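Local coordinates for hemoglobin chain d1 (Lumbricus terrestris, PDB 1X9F), which probably carries oxygen as a heme-binding globin subunit of the earthworm's extracellular hemoglobin, at residues 110-115 / 123-128. Sequence-based numbering, arbitrary orientation.
Sequences HLLHVL and FDFGAW
L112 and L115 both carry CG anti to the carbonyl carbon (chi1 -67° and -81°), which sends their methyl branches from helix 101-119 into the aromatic side chains at and just before the start of helix 125-139. The two methyls of L112 divide the work. CD1 approaches the F125 ring obliquely, 3.7 Å from CE2, while CD2 touches both W128 CB and F123 CZ, each at 3.6 Å, and meets the F123 ring at its edge, in its plane. L115 serves a different pair: its CB lies 3.7 Å from F123 CE1, and its CD1 sits over the six-membered ring of W128. That methyl is 3.5 Å from the ring centroid and 17° off the normal, the geometry of a CH-pi contact. F123 CE1 is also above the indole, offset toward the rim; the methyl and CE1 of F123 lie over the same face.

D124 caps the helix that carries F125 and W128: its OD2 accepts from A127 N at 3.1 Å, met from above the carboxylate plane; D124 OD1 also forms a salt bridge with K9. Helix 4-18 further supplies Q13, whose OE1 accepts from W128 NE1, and F123 meets Y55 of a second copy of this subunit edge-to-face. Replacing W128 with an alanine would probably leave L115 CD1 without its aromatic floor and Q13 OE1 without the indole donor.

No hydrogen bond crosses between 110-115 and 123-128. These helices correspond to G and H of the globin fold, and their junction here probably rests mainly on dispersion between leucine side chains and aromatic rings, with L112 O also beside the F123 ring, while polar bonds to helix 4-18 probably help to hold the indole and the helix start, Q13 OE1 accepting from D124 N as well.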
loop_
_atom_site.group_PDB
_atom_site.type_symbol
_atom_site.label_atom_id
_atom_site.label_comp_id
_atom_site.label_asym_id
_atom_site.label_seq_id
_atom_site.Cartn_x
_atom_site.Cartn_y
_atom_site.Cartn_z
ATOM N N HIS D 110 23.307 4.362 -1.058
ATOM C CA HIS D 110 22.092 3.860 -0.454
ATOM C C HIS D 110 21.091 4.947 -0.111
ATOM O O HIS D 110 19.887 4.716 -0.202
ATOM C CB HIS D 110 22.413 3.021 0.764
ATOM C CG HIS D 110 22.923 1.660 0.427
ATOM N ND1 HIS D 110 24.268 1.358 0.385
ATOM C CD2 HIS D 110 22.270 0.516 0.117
ATOM C CE1 HIS D 110 24.420 0.085 0.067
ATOM N NE2 HIS D 110 23.222 -0.449 -0.101
ATOM N N LEU D 111 21.576 6.122 0.287
ATOM C CA LEU D 111 20.691 7.262 0.458
ATOM C C LEU D 111 19.908 7.504 -0.832
ATOM O O LEU D 111 18.682 7.606 -0.802
ATOM C CB LEU D 111 21.469 8.513 0.860
ATOM C CG LEU D 111 20.624 9.777 1.039
ATOM C CD1 LEU D 111 19.615 9.640 2.190
ATOM C CD2 LEU D 111 21.522 10.994 1.237
ATOM N N LEU D 112 20.608 7.550 -1.966
ATOM C CA LEU D 112 19.961 7.802 -3.256
ATOM C C LEU D 112 18.953 6.720 -3.637
ATOM O O LEU D 112 17.892 7.017 -4.197
ATOM C CB LEU D 112 21.001 7.990 -4.364
ATOM C CG LEU D 112 21.887 9.237 -4.272
ATOM C CD1 LEU D 112 22.684 9.403 -5.559
ATOM C CD2 LEU D 112 21.081 10.499 -4.007
ATOM N N HIS D 113 19.283 5.475 -3.308
ATOM C CA HIS D 113 18.433 4.326 -3.590
ATOM C C HIS D 113 17.145 4.353 -2.757
ATOM O O HIS D 113 16.049 4.166 -3.299
ATOM C CB HIS D 113 19.225 3.042 -3.342
ATOM C CG HIS D 113 18.524 1.802 -3.793
ATOM N ND1 HIS D 113 17.479 1.243 -3.089
ATOM C CD2 HIS D 113 18.725 1.004 -4.868
ATOM C CE1 HIS D 113 17.060 0.160 -3.717
ATOM N NE2 HIS D 113 17.798 -0.007 -4.799
ATOM N N VAL D 114 17.275 4.593 -1.451
ATOM C CA VAL D 114 16.102 4.717 -0.584
ATOM C C VAL D 114 15.278 5.957 -0.945
ATOM O O VAL D 114 14.046 5.905 -0.924
ATOM C CB VAL D 114 16.438 4.674 0.945
ATOM C CG1 VAL D 114 17.246 3.416 1.293
ATOM C CG2 VAL D 114 17.174 5.922 1.411
ATOM N N LEU D 115 15.950 7.057 -1.287
ATOM C CA LEU D 115 15.251 8.270 -1.709
ATOM C C LEU D 115 14.441 8.003 -2.974
ATOM O O LEU D 115 13.284 8.430 -3.084
ATOM C CB LEU D 115 16.224 9.432 -1.923
ATOM C CG LEU D 115 16.676 10.182 -0.665
ATOM C CD1 LEU D 115 17.846 11.072 -0.996
ATOM C CD2 LEU D 115 15.550 10.998 -0.053
ATOM N N PHE D 123 12.277 11.600 -8.791
ATOM C CA PHE D 123 13.483 11.804 -8.012
ATOM C C PHE D 123 14.584 12.412 -8.873
ATOM O O PHE D 123 15.021 11.807 -9.851
ATOM C CB PHE D 123 13.898 10.469 -7.384
ATOM C CG PHE D 123 15.250 10.474 -6.730
ATOM C CD1 PHE D 123 15.544 11.340 -5.681
ATOM C CD2 PHE D 123 16.222 9.568 -7.145
ATOM C CE1 PHE D 123 16.801 11.317 -5.075
ATOM C CE2 PHE D 123 17.479 9.538 -6.547
ATOM C CZ PHE D 123 17.771 10.416 -5.511
ATOM N N ASP D 124 15.004 13.623 -8.512
ATOM C CA ASP D 124 16.055 14.316 -9.245
ATOM C C ASP D 124 17.445 13.817 -8.870
ATOM O O ASP D 124 18.210 14.489 -8.166
ATOM C CB ASP D 124 15.961 15.819 -9.039
ATOM C CG ASP D 124 16.631 16.592 -10.151
ATOM O OD1 ASP D 124 16.216 17.746 -10.394
ATOM O OD2 ASP D 124 17.568 16.134 -10.848
ATOM N N PHE D 125 17.743 12.628 -9.377
ATOM C CA PHE D 125 19.013 11.956 -9.197
ATOM C C PHE D 125 20.208 12.869 -9.497
ATOM O O PHE D 125 21.143 12.942 -8.699
ATOM C CB PHE D 125 19.029 10.708 -10.086
ATOM C CG PHE D 125 20.258 9.872 -9.932
ATOM C CD1 PHE D 125 21.341 10.041 -10.794
ATOM C CD2 PHE D 125 20.344 8.915 -8.925
ATOM C CE1 PHE D 125 22.495 9.274 -10.655
ATOM C CE2 PHE D 125 21.491 8.138 -8.776
ATOM C CZ PHE D 125 22.572 8.319 -9.644
ATOM N N GLY D 126 20.165 13.555 -10.640
ATOM C CA GLY D 126 21.212 14.499 -11.026
ATOM C C GLY D 126 21.455 15.543 -9.952
ATOM O O GLY D 126 22.584 15.714 -9.485
ATOM N N ALA D 127 20.384 16.225 -9.548
ATOM C CA ALA D 127 20.472 17.272 -8.535
ATOM C C ALA D 127 20.981 16.705 -7.219
ATOM O O ALA D 127 21.916 17.248 -6.637
ATOM C CB ALA D 127 19.127 17.957 -8.343
ATOM N N TRP D 128 20.381 15.608 -6.763
ATOM C CA TRP D 128 20.817 14.966 -5.525
ATOM C C TRP D 128 22.273 14.612 -5.563
ATOM O O TRP D 128 23.033 15.000 -4.672
ATOM C CB TRP D 128 20.003 13.720 -5.222
ATOM C CG TRP D 128 18.784 14.086 -4.553
ATOM C CD1 TRP D 128 17.611 14.417 -5.145
ATOM C CD2 TRP D 128 18.590 14.251 -3.145
ATOM N NE1 TRP D 128 16.678 14.746 -4.195
ATOM C CE2 TRP D 128 17.255 14.656 -2.955
ATOM C CE3 TRP D 128 19.404 14.079 -2.016
ATOM C CZ2 TRP D 128 16.710 14.890 -1.688
ATOM C CZ3 TRP D 128 18.862 14.320 -0.752
ATOM C CH2 TRP D 128 17.527 14.719 -0.602
#